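Autophagy protein 5 (Saccharomyces cerevisiae, PDB 2DYO) takes part in autophagic vesicle formation and cytoplasm-to-vacuole transport, and is required for nucleophagy and mitophagy. Local coordinates at residues E45-N50 and E144-H149; Q153-L158 and S162-S167; E190-I195 and K272-D277; I223-V228 and M264-L269. One frame throughout, in Å; residues are numbered along the deposited sequence.

Contact 1 of 4, residues E45-N50 and E144-H149; sequences ETYLVN and EKFWFH
Tyr47 reaches helix 142-159 with the far end of its ring and meets two aromatic residues one step apart on that helix, Phe146 and Trp147. The apolar part of the contact runs along one ring edge: Tyr47 CE2 lies 3.8 Å from Trp147 CB, which sits near the plane of the tyrosine ring. Phe146 CD2 is more distant, 4.3 Å from Tyr47 CZ, and approaches obliquely. The hydroxyl oxygen enters between the two aromatic side chains at their edges, near the plane of each, with Tyr47 OH 3.6 Å from Trp147 CD1 and 3.7 Å from Phe146 CD2. Both helix side chains cross the tyrosine at about a right angle. Tyr47 CG stands anti to the carbonyl carbon (chi1 -66°), which sends the ring across to the helix.

The indole N-H turns to a third segment: Trp147 NE1 donates to the carbonyl oxygen of Phe276, whose ring meets that of Tyr47 edge to face. Putting an alanine at Tyr47 removes ring and hydroxyl together, which would probably open a gap beside the edges of Phe146 and Trp147. The result is an aromatic cluster, largely buried, at the interface between the ubiquitin-like UblA domain and the alpha-helical bundle region, where it joins the loop after strand 37-43 to helix 142-159.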
loop_
_atom_site.group_PDB
_atom_site.type_symbol
_atom_site.label_atom_id
_atom_site.label_comp_id
_atom_site.label_asym_id
_atom_site.label_seq_id
_atom_site.Cartn_x
_atom_site.Cartn_y
_atom_site.Cartn_z
ATOM N N GLU A 45 1.907 -2.391 -4.480
ATOM C CA GLU A 45 2.059 -3.392 -3.432
ATOM C C GLU A 45 3.454 -3.446 -2.808
ATOM O O GLU A 45 4.204 -4.408 -3.011
ATOM C CB GLU A 45 1.700 -4.779 -3.970
ATOM C CG GLU A 45 0.300 -4.897 -4.567
ATOM C CD GLU A 45 -0.810 -4.927 -3.529
ATOM O OE1 GLU A 45 -1.935 -5.306 -3.911
ATOM O OE2 GLU A 45 -0.578 -4.572 -2.347
ATOM N N THR A 46 3.795 -2.409 -2.049
ATOM C CA THR A 46 5.076 -2.364 -1.354
ATOM C C THR A 46 5.010 -1.225 -0.350
ATOM O O THR A 46 3.954 -0.619 -0.180
ATOM C CB THR A 46 6.263 -2.141 -2.334
ATOM O OG1 THR A 46 7.499 -2.378 -1.644
ATOM C CG2 THR A 46 6.262 -0.710 -2.881
ATOM N N TYR A 47 6.121 -0.945 0.326
ATOM C CA TYR A 47 6.166 0.146 1.296
ATOM C C TYR A 47 7.179 1.191 0.833
ATOM O O TYR A 47 8.209 0.848 0.243
ATOM C CB TYR A 47 6.615 -0.343 2.677
ATOM C CG TYR A 47 5.665 -1.286 3.387
ATOM C CD1 TYR A 47 4.331 -0.938 3.614
ATOM C CD2 TYR A 47 6.126 -2.496 3.897
ATOM C CE1 TYR A 47 3.485 -1.782 4.344
ATOM C CE2 TYR A 47 5.294 -3.338 4.620
ATOM C CZ TYR A 47 3.983 -2.980 4.845
ATOM O OH TYR A 47 3.185 -3.818 5.591
ATOM N N LEU A 48 6.907 2.457 1.132
ATOM C CA LEU A 48 7.818 3.533 0.752
ATOM C C LEU A 48 9.182 3.349 1.407
ATOM O O LEU A 48 10.209 3.719 0.857
ATOM C CB LEU A 48 7.235 4.895 1.166
ATOM C CG LEU A 48 6.011 5.404 0.391
ATOM C CD1 LEU A 48 5.468 6.657 1.076
ATOM C CD2 LEU A 48 6.394 5.703 -1.045
ATOM N N VAL A 49 9.170 2.779 2.604
ATOM C CA VAL A 49 10.385 2.546 3.364
ATOM C C VAL A 49 11.375 1.602 2.670
ATOM O O VAL A 49 12.568 1.587 2.992
ATOM C CB VAL A 49 10.020 2.054 4.769
ATOM C CG1 VAL A 49 10.067 0.547 4.850
ATOM C CG2 VAL A 49 10.894 2.743 5.800
ATOM N N ASN A 50 10.897 0.831 1.699
ATOM C CA ASN A 50 11.782 -0.063 0.959
ATOM C C ASN A 50 12.722 0.728 0.042
ATOM O O ASN A 50 13.603 0.152 -0.612
ATOM C CB ASN A 50 10.960 -1.052 0.134
ATOM C CG ASN A 50 10.314 -2.109 1.002
ATOM O OD1 ASN A 50 9.413 -2.832 0.578
ATOM N ND2 ASN A 50 10.797 -2.215 2.232
ATOM N N GLU A 144 10.057 -5.599 7.163
ATOM C CA GLU A 144 9.796 -7.033 7.210
ATOM C C GLU A 144 9.126 -7.450 8.515
ATOM O O GLU A 144 8.158 -8.217 8.503
ATOM C CB GLU A 144 11.096 -7.821 7.017
ATOM C CG GLU A 144 10.949 -9.314 7.266
ATOM C CD GLU A 144 12.200 -10.097 6.901
ATOM O OE1 GLU A 144 13.314 -9.540 7.040
ATOM O OE2 GLU A 144 12.063 -11.272 6.488
ATOM N N LYS A 145 9.629 -6.952 9.641
ATOM C CA LYS A 145 9.051 -7.297 10.937
ATOM C C LYS A 145 7.592 -6.865 11.024
ATOM O O LYS A 145 6.732 -7.635 11.453
ATOM C CB LYS A 145 9.839 -6.648 12.083
ATOM C CG LYS A 145 11.179 -7.316 12.386
ATOM C CD LYS A 145 10.986 -8.726 12.927
ATOM C CE LYS A 145 12.319 -9.375 13.281
ATOM N NZ LYS A 145 12.121 -10.770 13.768
ATOM N N PHE A 146 7.315 -5.631 10.621
ATOM C CA PHE A 146 5.957 -5.104 10.658
ATOM C C PHE A 146 5.045 -5.879 9.708
ATOM O O PHE A 146 3.923 -6.243 10.057
ATOM C CB PHE A 146 5.941 -3.630 10.250
ATOM C CG PHE A 146 4.575 -3.008 10.296
ATOM C CD1 PHE A 146 4.074 -2.483 11.483
ATOM C CD2 PHE A 146 3.758 -3.006 9.167
ATOM C CE1 PHE A 146 2.784 -1.967 11.548
ATOM C CE2 PHE A 146 2.465 -2.490 9.226
ATOM C CZ PHE A 146 1.979 -1.975 10.412
ATOM N N TRP A 147 5.538 -6.102 8.497
ATOM C CA TRP A 147 4.785 -6.802 7.463
ATOM C C TRP A 147 4.453 -8.243 7.853
ATOM O O TRP A 147 3.328 -8.711 7.651
ATOM C CB TRP A 147 5.589 -6.794 6.169
ATOM C CG TRP A 147 4.955 -7.546 5.049
ATOM C CD1 TRP A 147 3.932 -7.126 4.247
ATOM C CD2 TRP A 147 5.341 -8.837 4.568
ATOM N NE1 TRP A 147 3.662 -8.078 3.288
ATOM C CE2 TRP A 147 4.511 -9.140 3.468
ATOM C CE3 TRP A 147 6.307 -9.773 4.968
ATOM C CZ2 TRP A 147 4.627 -10.333 2.751
ATOM C CZ3 TRP A 147 6.424 -10.959 4.255
ATOM C CH2 TRP A 147 5.585 -11.229 3.160
ATOM N N PHE A 148 5.429 -8.955 8.409
ATOM C CA PHE A 148 5.175 -10.336 8.804
ATOM C C PHE A 148 4.158 -10.368 9.946
ATOM O O PHE A 148 3.343 -11.290 10.036
ATOM C CB PHE A 148 6.478 -11.033 9.211
ATOM C CG PHE A 148 6.308 -12.493 9.504
ATOM C CD1 PHE A 148 5.983 -12.926 10.783
ATOM C CD2 PHE A 148 6.410 -13.429 8.484
ATOM C CE1 PHE A 148 5.764 -14.277 11.044
ATOM C CE2 PHE A 148 6.193 -14.783 8.733
ATOM C CZ PHE A 148 5.866 -15.205 10.013
ATOM N N HIS A 149 4.192 -9.348 10.802
ATOM C CA HIS A 149 3.250 -9.261 11.913
ATOM C C HIS A 149 1.842 -9.001 11.362
ATOM O O HIS A 149 0.838 -9.385 11.971
ATOM C CB HIS A 149 3.659 -8.141 12.877
ATOM C CG HIS A 149 2.871 -8.129 14.149
ATOM N ND1 HIS A 149 2.982 -9.120 15.099
ATOM C CD2 HIS A 149 1.929 -7.271 14.607
ATOM C CE1 HIS A 149 2.141 -8.875 16.089
ATOM N NE2 HIS A 149 1.490 -7.758 15.814
#

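Contact 2 of 4, residues Q153-L158 and S162-S167; sequences QVCFIL and SKAIMS
Cys155 faces the short helix 163-166 and can be followed outward from its CB, which packs 4.0 Å from the Ile165 CG2 methyl. Its SG lies anti to the backbone N (chi1 -178°), a setting that extends the thiol across to the start of the second helix. There SG meets Ser162 CA at 3.7 Å and the Ala164 CB methyl at 3.8 Å. The two consecutive helices of the alpha-helical bundle region are joined by a short connection: helix 142-159 ends, the chain turns back within a few residues, and Ser162 takes the N-cap position of helix 163-166. At its tip the sulfur also accepts a weak hydrogen bond from Ile165 N, 3.7 Å from SG with an N-H...S angle of 144°, so a first-turn amide of the new helix is directed at the thiol. One residue along, the Phe156 ring flanks the same connection, presenting its edge to the backbone, with CD1 4.2 Å from Ser162 N.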
loop_
_atom_site.group_PDB
_atom_site.type_symbol
_atom_site.label_atom_id
_atom_site.label_comp_id
_atom_site.label_asym_id
_atom_site.label_seq_id
_atom_site.Cartn_x
_atom_site.Cartn_y
_atom_site.Cartn_z
ATOM N N GLN A 153 -1.498 -11.648 11.929
ATOM C CA GLN A 153 -2.849 -11.266 12.338
ATOM C C GLN A 153 -3.843 -11.787 11.294
ATOM O O GLN A 153 -4.901 -12.322 11.625
ATOM C CB GLN A 153 -2.988 -9.743 12.417
ATOM C CG GLN A 153 -2.114 -9.057 13.439
ATOM C CD GLN A 153 -2.156 -7.542 13.300
ATOM O OE1 GLN A 153 -3.202 -6.912 13.500
ATOM N NE2 GLN A 153 -1.016 -6.948 12.944
ATOM N N VAL A 154 -3.492 -11.608 10.024
ATOM C CA VAL A 154 -4.342 -12.055 8.925
ATOM C C VAL A 154 -4.606 -13.556 9.018
ATOM O O VAL A 154 -5.746 -13.992 8.915
ATOM C CB VAL A 154 -3.706 -11.717 7.552
ATOM C CG1 VAL A 154 -4.452 -12.419 6.432
ATOM C CG2 VAL A 154 -3.741 -10.211 7.334
ATOM N N CYS A 155 -3.555 -14.343 9.234
ATOM C CA CYS A 155 -3.710 -15.792 9.345
ATOM C C CYS A 155 -4.733 -16.122 10.430
ATOM O O CYS A 155 -5.641 -16.934 10.223
ATOM C CB CYS A 155 -2.362 -16.446 9.676
ATOM S SG CYS A 155 -2.379 -18.255 9.800
ATOM N N PHE A 156 -4.585 -15.472 11.579
ATOM C CA PHE A 156 -5.487 -15.669 12.706
ATOM C C PHE A 156 -6.922 -15.268 12.367
ATOM O O PHE A 156 -7.870 -15.960 12.733
ATOM C CB PHE A 156 -5.016 -14.857 13.909
ATOM C CG PHE A 156 -5.890 -15.017 15.115
ATOM C CD1 PHE A 156 -5.936 -16.229 15.799
ATOM C CD2 PHE A 156 -6.700 -13.973 15.546
ATOM C CE1 PHE A 156 -6.778 -16.399 16.894
ATOM C CE2 PHE A 156 -7.549 -14.133 16.645
ATOM C CZ PHE A 156 -7.587 -15.350 17.320
ATOM N N ILE A 157 -7.076 -14.143 11.679
ATOM C CA ILE A 157 -8.398 -13.655 11.296
ATOM C C ILE A 157 -9.064 -14.606 10.300
ATOM O O ILE A 157 -10.242 -14.950 10.443
ATOM C CB ILE A 157 -8.297 -12.233 10.677
ATOM C CG1 ILE A 157 -7.809 -11.250 11.748
ATOM C CG2 ILE A 157 -9.656 -11.797 10.117
ATOM C CD1 ILE A 157 -7.405 -9.880 11.216
ATOM N N LEU A 158 -8.298 -15.044 9.305
ATOM C CA LEU A 158 -8.806 -15.951 8.279
ATOM C C LEU A 158 -9.032 -17.386 8.737
ATOM O O LEU A 158 -10.057 -17.986 8.411
ATOM C CB LEU A 158 -7.858 -15.980 7.076
ATOM C CG LEU A 158 -7.773 -14.737 6.189
ATOM C CD1 LEU A 158 -6.626 -14.908 5.198
ATOM C CD2 LEU A 158 -9.093 -14.538 5.448
ATOM N N SER A 162 -3.153 -18.931 14.179
ATOM C CA SER A 162 -1.984 -18.503 13.422
ATOM C C SER A 162 -1.074 -19.686 13.125
ATOM O O SER A 162 0.095 -19.509 12.787
ATOM C CB SER A 162 -1.209 -17.449 14.215
ATOM O OG SER A 162 -0.769 -17.983 15.451
ATOM N N LYS A 163 -1.614 -20.894 13.233
ATOM C CA LYS A 163 -0.827 -22.097 12.998
ATOM C C LYS A 163 -0.190 -22.208 11.615
ATOM O O LYS A 163 0.984 -22.567 11.494
ATOM C CB LYS A 163 -1.681 -23.337 13.270
ATOM C CG LYS A 163 -0.910 -24.638 13.138
ATOM C CD LYS A 163 -1.634 -25.792 13.805
ATOM C CE LYS A 163 -0.768 -27.043 13.807
ATOM N NZ LYS A 163 -1.416 -28.168 14.533
ATOM N N ALA A 164 -0.956 -21.905 10.572
ATOM C CA ALA A 164 -0.453 -21.995 9.208
ATOM C C ALA A 164 0.814 -21.181 8.953
ATOM O O ALA A 164 1.748 -21.664 8.308
ATOM C CB ALA A 164 -1.538 -21.574 8.226
ATOM N N ILE A 165 0.853 -19.950 9.452
ATOM C CA ILE A 165 2.017 -19.102 9.224
ATOM C C ILE A 165 3.193 -19.449 10.135
ATOM O O ILE A 165 4.349 -19.308 9.742
ATOM C CB ILE A 165 1.658 -17.594 9.378
ATOM C CG1 ILE A 165 2.817 -16.730 8.874
ATOM C CG2 ILE A 165 1.334 -17.266 10.827
ATOM C CD1 ILE A 165 2.553 -15.231 8.969
ATOM N N MET A 166 2.899 -19.916 11.342
ATOM C CA MET A 166 3.954 -20.281 12.286
ATOM C C MET A 166 4.653 -21.570 11.865
ATOM O O MET A 166 5.758 -21.866 12.324
ATOM C CB MET A 166 3.372 -20.444 13.690
ATOM C CG MET A 166 2.771 -19.172 14.257
ATOM S SD MET A 166 3.992 -17.874 14.542
ATOM C CE MET A 166 3.907 -16.934 13.039
ATOM N N SER A 167 4.009 -22.326 10.983
ATOM C CA SER A 167 4.557 -23.590 10.507
ATOM C C SER A 167 5.492 -23.447 9.317
ATOM O O SER A 167 6.113 -24.420 8.894
ATOM C CB SER A 167 3.422 -24.552 10.153
ATOM O OG SER A 167 2.669 -24.869 11.309
#

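Contact 3 of 4, residues E190-I195 and K272-D277; sequences EISNKI and KLRSFD
Arg274 and Ser192 meet chiefly through two water molecules. Direct contact is slight: Arg274 NH2 comes to 3.9 Å from Ser192 CB and 4.3 Å from Asn193 ND2, both oblique to the guanidinium plane. The side chain is extended from CG to NE and thus carries its flat end from just beyond helix 266-273 across to helix 185-195.

The water bridges lie at the guanidinium edge, in its plane. Water 1 donates to Ser192 O at 2.7 Å and accepts from Arg274 NH1 at 2.9 Å; water 2 donates to Ser192 OG at 2.7 Å and accepts from Arg274 NH2 at 2.9 Å. Outside the bridges, NH1 is also hydrogen-bonded to Tyr270 OH, and Ser192 OG to the backbone oxygen of Phe188, while the arginine side chain touches Trp151.

The backbone and side-chain oxygens of Ser192 are thus each linked through a water to one arginine where the helical bundle meets UblB; the cation probably polarises both waters, and its charge meets neutral acceptors here.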
loop_
_atom_site.group_PDB
_atom_site.type_symbol
_atom_site.label_atom_id
_atom_site.label_comp_id
_atom_site.label_asym_id
_atom_site.label_seq_id
_atom_site.Cartn_x
_atom_site.Cartn_y
_atom_site.Cartn_z
ATOM N N GLU A 190 2.783 -18.335 -3.977
ATOM C CA GLU A 190 3.035 -19.620 -3.347
ATOM C C GLU A 190 2.884 -19.573 -1.837
ATOM O O GLU A 190 2.136 -20.361 -1.254
ATOM C CB GLU A 190 4.443 -20.110 -3.697
ATOM C CG GLU A 190 4.732 -21.523 -3.222
ATOM C CD GLU A 190 6.132 -21.983 -3.581
ATOM O OE1 GLU A 190 7.076 -21.697 -2.812
ATOM O OE2 GLU A 190 6.287 -22.619 -4.645
ATOM N N ILE A 191 3.587 -18.647 -1.196
ATOM C CA ILE A 191 3.522 -18.556 0.256
ATOM C C ILE A 191 2.210 -17.986 0.795
ATOM O O ILE A 191 1.661 -18.511 1.768
ATOM C CB ILE A 191 4.703 -17.733 0.816
ATOM C CG1 ILE A 191 6.023 -18.322 0.319
ATOM C CG2 ILE A 191 4.689 -17.761 2.335
ATOM C CD1 ILE A 191 6.228 -19.771 0.702
ATOM N N SER A 192 1.698 -16.924 0.176
ATOM C CA SER A 192 0.450 -16.330 0.658
ATOM C C SER A 192 -0.682 -17.354 0.637
ATOM O O SER A 192 -1.495 -17.418 1.563
ATOM C CB SER A 192 0.077 -15.084 -0.165
ATOM O OG SER A 192 -0.031 -15.355 -1.554
ATOM N N ASN A 193 -0.727 -18.171 -0.408
ATOM C CA ASN A 193 -1.760 -19.195 -0.507
ATOM C C ASN A 193 -1.599 -20.258 0.582
ATOM O O ASN A 193 -2.584 -20.756 1.120
ATOM C CB ASN A 193 -1.732 -19.838 -1.894
ATOM C CG ASN A 193 -2.448 -18.996 -2.937
ATOM O OD1 ASN A 193 -2.323 -19.231 -4.137
ATOM N ND2 ASN A 193 -3.213 -18.010 -2.475
ATOM N N LYS A 194 -0.354 -20.590 0.910
ATOM C CA LYS A 194 -0.066 -21.582 1.943
ATOM C C LYS A 194 -0.576 -21.153 3.308
ATOM O O LYS A 194 -0.995 -21.989 4.107
ATOM C CB LYS A 194 1.440 -21.828 2.068
ATOM C CG LYS A 194 2.069 -22.621 0.951
ATOM C CD LYS A 194 3.463 -23.089 1.360
ATOM C CE LYS A 194 3.411 -23.897 2.656
ATOM N NZ LYS A 194 4.736 -24.474 3.025
ATOM N N ILE A 195 -0.515 -19.853 3.580
ATOM C CA ILE A 195 -0.961 -19.317 4.860
ATOM C C ILE A 195 -2.454 -19.531 5.025
ATOM O O ILE A 195 -2.936 -19.756 6.133
ATOM C CB ILE A 195 -0.653 -17.809 4.977
ATOM C CG1 ILE A 195 0.858 -17.584 4.941
ATOM C CG2 ILE A 195 -1.246 -17.255 6.271
ATOM C CD1 ILE A 195 1.267 -16.131 5.002
ATOM N N LYS A 272 -9.594 -11.622 -3.975
ATOM C CA LYS A 272 -8.981 -11.125 -5.199
ATOM C C LYS A 272 -8.265 -9.787 -5.102
ATOM O O LYS A 272 -7.200 -9.603 -5.699
ATOM C CB LYS A 272 -10.043 -11.063 -6.301
ATOM C CG LYS A 272 -10.534 -12.442 -6.711
ATOM C CD LYS A 272 -11.766 -12.384 -7.598
ATOM C CE LYS A 272 -12.167 -13.795 -8.024
ATOM N NZ LYS A 272 -13.528 -13.850 -8.610
ATOM N N LEU A 273 -8.839 -8.853 -4.353
ATOM C CA LEU A 273 -8.241 -7.533 -4.240
ATOM C C LEU A 273 -7.499 -7.182 -2.947
ATOM O O LEU A 273 -7.100 -6.031 -2.760
ATOM C CB LEU A 273 -9.312 -6.475 -4.534
ATOM C CG LEU A 273 -9.445 -6.062 -6.007
ATOM C CD1 LEU A 273 -9.484 -7.287 -6.914
ATOM C CD2 LEU A 273 -10.687 -5.209 -6.183
ATOM N N ARG A 274 -7.295 -8.148 -2.053
ATOM C CA ARG A 274 -6.568 -7.835 -0.820
ATOM C C ARG A 274 -5.172 -7.346 -1.196
ATOM O O ARG A 274 -4.649 -7.699 -2.254
ATOM C CB ARG A 274 -6.447 -9.066 0.083
ATOM C CG ARG A 274 -5.571 -10.176 -0.483
ATOM C CD ARG A 274 -5.435 -11.314 0.515
ATOM N NE ARG A 274 -4.704 -12.446 -0.051
ATOM C CZ ARG A 274 -4.480 -13.589 0.590
ATOM N NH1 ARG A 274 -4.929 -13.759 1.824
ATOM N NH2 ARG A 274 -3.812 -14.566 -0.011
ATOM N N SER A 275 -4.578 -6.528 -0.332
ATOM C CA SER A 275 -3.248 -5.990 -0.575
ATOM C C SER A 275 -2.154 -6.989 -0.179
ATOM O O SER A 275 -2.448 -8.050 0.379
ATOM C CB SER A 275 -3.078 -4.673 0.181
ATOM O OG SER A 275 -4.043 -3.722 -0.254
ATOM N N PHE A 276 -0.898 -6.635 -0.452
ATOM C CA PHE A 276 0.235 -7.521 -0.183
ATOM C C PHE A 276 0.555 -7.798 1.287
ATOM O O PHE A 276 1.419 -8.623 1.580
ATOM C CB PHE A 276 1.490 -7.000 -0.905
ATOM C CG PHE A 276 2.255 -5.963 -0.133
ATOM C CD1 PHE A 276 3.451 -6.294 0.504
ATOM C CD2 PHE A 276 1.786 -4.655 -0.042
ATOM C CE1 PHE A 276 4.170 -5.333 1.228
ATOM C CE2 PHE A 276 2.494 -3.683 0.678
ATOM C CZ PHE A 276 3.691 -4.023 1.315
ATOM N N ASP A 277 -0.125 -7.116 2.206
ATOM C CA ASP A 277 0.103 -7.360 3.628
ATOM C C ASP A 277 -0.999 -8.266 4.175
ATOM O O ASP A 277 -1.083 -8.497 5.379
ATOM C CB ASP A 277 0.146 -6.051 4.422
ATOM C CG ASP A 277 -1.167 -5.291 4.387
ATOM O OD1 ASP A 277 -1.267 -4.289 5.125
ATOM O OD2 ASP A 277 -2.087 -5.677 3.629
HETATM O O HOH W 1 -3.869 -16.371 2.384
HETATM O O HOH W 2 -2.426 -14.498 -2.581
#

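Contact 4 of 4, residues I223-V228 and M264-L269; sequences ISMTGV and MLLYDL
Ile223 and Leu266 make the closest approach, methyl to methyl, with Ile223 CG2 3.7 Å from Leu266 CD2. That methyl of Ile223 stands anti to its own backbone N, and the two side chains cross obliquely. Met225 adds a second apolar pair, its SD 4.3 Å from the same Leu266 CD2, so that one leucine methyl is met by Ile223 and Met225 alike. The methionine chain, bent at chi2 (-63°) and again at chi3 (-70°), brings its CE methyl to 3.9 Å from Tyr267 CB, crossing the tyrosine side chain at about a right angle. The contact with Tyr267 is made at the base of that side chain, while its ring leads away.

These pairs lay the first turn of helix 266-273 against the loop that follows strand 218-219, within UblB, whose mixed five-stranded sheet and packed helix belong to the ubiquitin-like fold.

In the next shell, a type II beta turn from Met225 to Val228, closed by Val228 N to Met225 O at 3.2 Å, reverses the loop directly after the methionine; Gly227 has the positive phi (72°) that suits its place in the turn. Backbone hydrogen bonds tie Ile223 to Ile203, Met225 to Arg201 and Leu266 to Pro230. Farther out, Arg199 makes a cation-pi contact with the Tyr267 ring and a hydrogen bond to the carbonyl oxygen of Val228.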
loop_
_atom_site.group_PDB
_atom_site.type_symbol
_atom_site.label_atom_id
_atom_site.label_comp_id
_atom_site.label_asym_id
_atom_site.label_seq_id
_atom_site.Cartn_x
_atom_site.Cartn_y
_atom_site.Cartn_z
ATOM N N ILE A 223 -15.879 -8.920 10.979
ATOM C CA ILE A 223 -16.892 -9.416 10.054
ATOM C C ILE A 223 -16.823 -10.934 9.921
ATOM O O ILE A 223 -15.907 -11.473 9.298
ATOM C CB ILE A 223 -16.715 -8.756 8.679
ATOM C CG1 ILE A 223 -16.945 -7.245 8.818
ATOM C CG2 ILE A 223 -17.674 -9.372 7.664
ATOM C CD1 ILE A 223 -16.679 -6.463 7.566
ATOM N N SER A 224 -17.797 -11.615 10.522
ATOM C CA SER A 224 -17.865 -13.075 10.493
ATOM C C SER A 224 -18.271 -13.585 9.108
ATOM O O SER A 224 -19.171 -13.036 8.476
ATOM C CB SER A 224 -18.864 -13.574 11.544
ATOM O OG SER A 224 -18.883 -14.993 11.606
ATOM N N MET A 225 -17.612 -14.641 8.647
ATOM C CA MET A 225 -17.901 -15.207 7.332
ATOM C C MET A 225 -18.405 -16.638 7.394
ATOM O O MET A 225 -18.809 -17.203 6.376
ATOM C CB MET A 225 -16.645 -15.168 6.457
ATOM C CG MET A 225 -16.169 -13.777 6.118
ATOM S SD MET A 225 -17.395 -12.880 5.157
ATOM C CE MET A 225 -17.304 -13.757 3.590
ATOM N N THR A 226 -18.378 -17.226 8.583
ATOM C CA THR A 226 -18.812 -18.603 8.745
ATOM C C THR A 226 -20.279 -18.785 8.360
ATOM O O THR A 226 -21.162 -18.181 8.955
ATOM C CB THR A 226 -18.605 -19.074 10.199
ATOM O OG1 THR A 226 -17.205 -19.041 10.517
ATOM C CG2 THR A 226 -19.125 -20.493 10.379
ATOM N N GLY A 227 -20.517 -19.604 7.342
ATOM C CA GLY A 227 -21.874 -19.885 6.900
ATOM C C GLY A 227 -22.630 -18.785 6.180
ATOM O O GLY A 227 -23.833 -18.930 5.919
ATOM N N VAL A 228 -21.943 -17.692 5.855
ATOM C CA VAL A 228 -22.578 -16.576 5.161
ATOM C C VAL A 228 -21.756 -16.110 3.967
ATOM O O VAL A 228 -20.587 -16.465 3.824
ATOM C CB VAL A 228 -22.824 -15.384 6.118
ATOM C CG1 VAL A 228 -23.845 -15.782 7.188
ATOM C CG2 VAL A 228 -21.514 -14.954 6.773
ATOM N N MET A 264 -21.116 -6.278 -4.897
ATOM C CA MET A 264 -19.930 -7.132 -4.899
ATOM C C MET A 264 -19.862 -7.978 -3.631
ATOM O O MET A 264 -20.092 -7.478 -2.528
ATOM C CB MET A 264 -18.666 -6.277 -5.022
ATOM C CG MET A 264 -17.387 -7.006 -4.660
ATOM S SD MET A 264 -16.182 -7.012 -5.991
ATOM C CE MET A 264 -16.360 -8.693 -6.561
ATOM N N LEU A 265 -19.550 -9.260 -3.796
ATOM C CA LEU A 265 -19.429 -10.192 -2.674
ATOM C C LEU A 265 -18.129 -9.931 -1.918
ATOM O O LEU A 265 -17.056 -9.852 -2.521
ATOM C CB LEU A 265 -19.433 -11.636 -3.180
ATOM C CG LEU A 265 -20.739 -12.155 -3.784
ATOM C CD1 LEU A 265 -20.501 -13.503 -4.473
ATOM C CD2 LEU A 265 -21.783 -12.289 -2.686
ATOM N N LEU A 266 -18.225 -9.810 -0.598
ATOM C CA LEU A 266 -17.056 -9.540 0.233
ATOM C C LEU A 266 -15.970 -10.611 0.123
ATOM O O LEU A 266 -14.785 -10.288 0.077
ATOM C CB LEU A 266 -17.476 -9.367 1.699
ATOM C CG LEU A 266 -16.385 -8.879 2.656
ATOM C CD1 LEU A 266 -15.865 -7.521 2.191
ATOM C CD2 LEU A 266 -16.954 -8.776 4.071
ATOM N N TYR A 267 -16.355 -11.881 0.087
ATOM C CA TYR A 267 -15.350 -12.938 -0.033
ATOM C C TYR A 267 -14.567 -12.761 -1.329
ATOM O O TYR A 267 -13.341 -12.865 -1.342
ATOM C CB TYR A 267 -15.993 -14.328 -0.033
ATOM C CG TYR A 267 -15.027 -15.411 -0.462
ATOM C CD1 TYR A 267 -13.952 -15.773 0.349
ATOM C CD2 TYR A 267 -15.147 -16.024 -1.708
ATOM C CE1 TYR A 267 -13.017 -16.719 -0.072
ATOM C CE2 TYR A 267 -14.220 -16.970 -2.140
ATOM C CZ TYR A 267 -13.158 -17.312 -1.318
ATOM O OH TYR A 267 -12.240 -18.247 -1.744
ATOM N N ASP A 268 -15.286 -12.507 -2.420
ATOM C CA ASP A 268 -14.651 -12.299 -3.718
ATOM C C ASP A 268 -13.708 -11.108 -3.663
ATOM O O ASP A 268 -12.557 -11.188 -4.097
ATOM C CB ASP A 268 -15.705 -12.044 -4.797
ATOM C CG ASP A 268 -16.097 -13.300 -5.532
ATOM O OD1 ASP A 268 -15.210 -13.914 -6.163
ATOM O OD2 ASP A 268 -17.288 -13.674 -5.481
ATOM N N LEU A 269 -14.208 -9.997 -3.132
ATOM C CA LEU A 269 -13.412 -8.786 -3.029
ATOM C C LEU A 269 -12.121 -9.075 -2.266
ATOM O O LEU A 269 -11.028 -8.773 -2.745
ATOM C CB LEU A 269 -14.210 -7.687 -2.326
ATOM C CG LEU A 269 -13.582 -6.292 -2.318
ATOM C CD1 LEU A 269 -13.304 -5.832 -3.744
ATOM C CD2 LEU A 269 -14.515 -5.332 -1.616
#

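Contacts 1 and 4 are buried and largely apolar, yet contact 1 lies about 8 Å from the chain's centre and contact 4 about 22 Å, measured between centres. Contacts 2 and 3 are only partly buried: contact 2 packs apolar groups round a thiol that takes one weak hydrogen bond, while contact 3 relies on bridging water. Contacts 1 and 2 share helix 142-159 and touch through Phe148 and Ile165; contacts 3 and 4 share helix 266-273, but meet only where their segments adjoin in sequence. Contacts 1 and 3 join the helical bundle to UblA and UblB respectively, and meet at Phe276, whose backbone N-H probably bonds to Glu45. Contact 2 stays within the bundle, contact 4 within UblB.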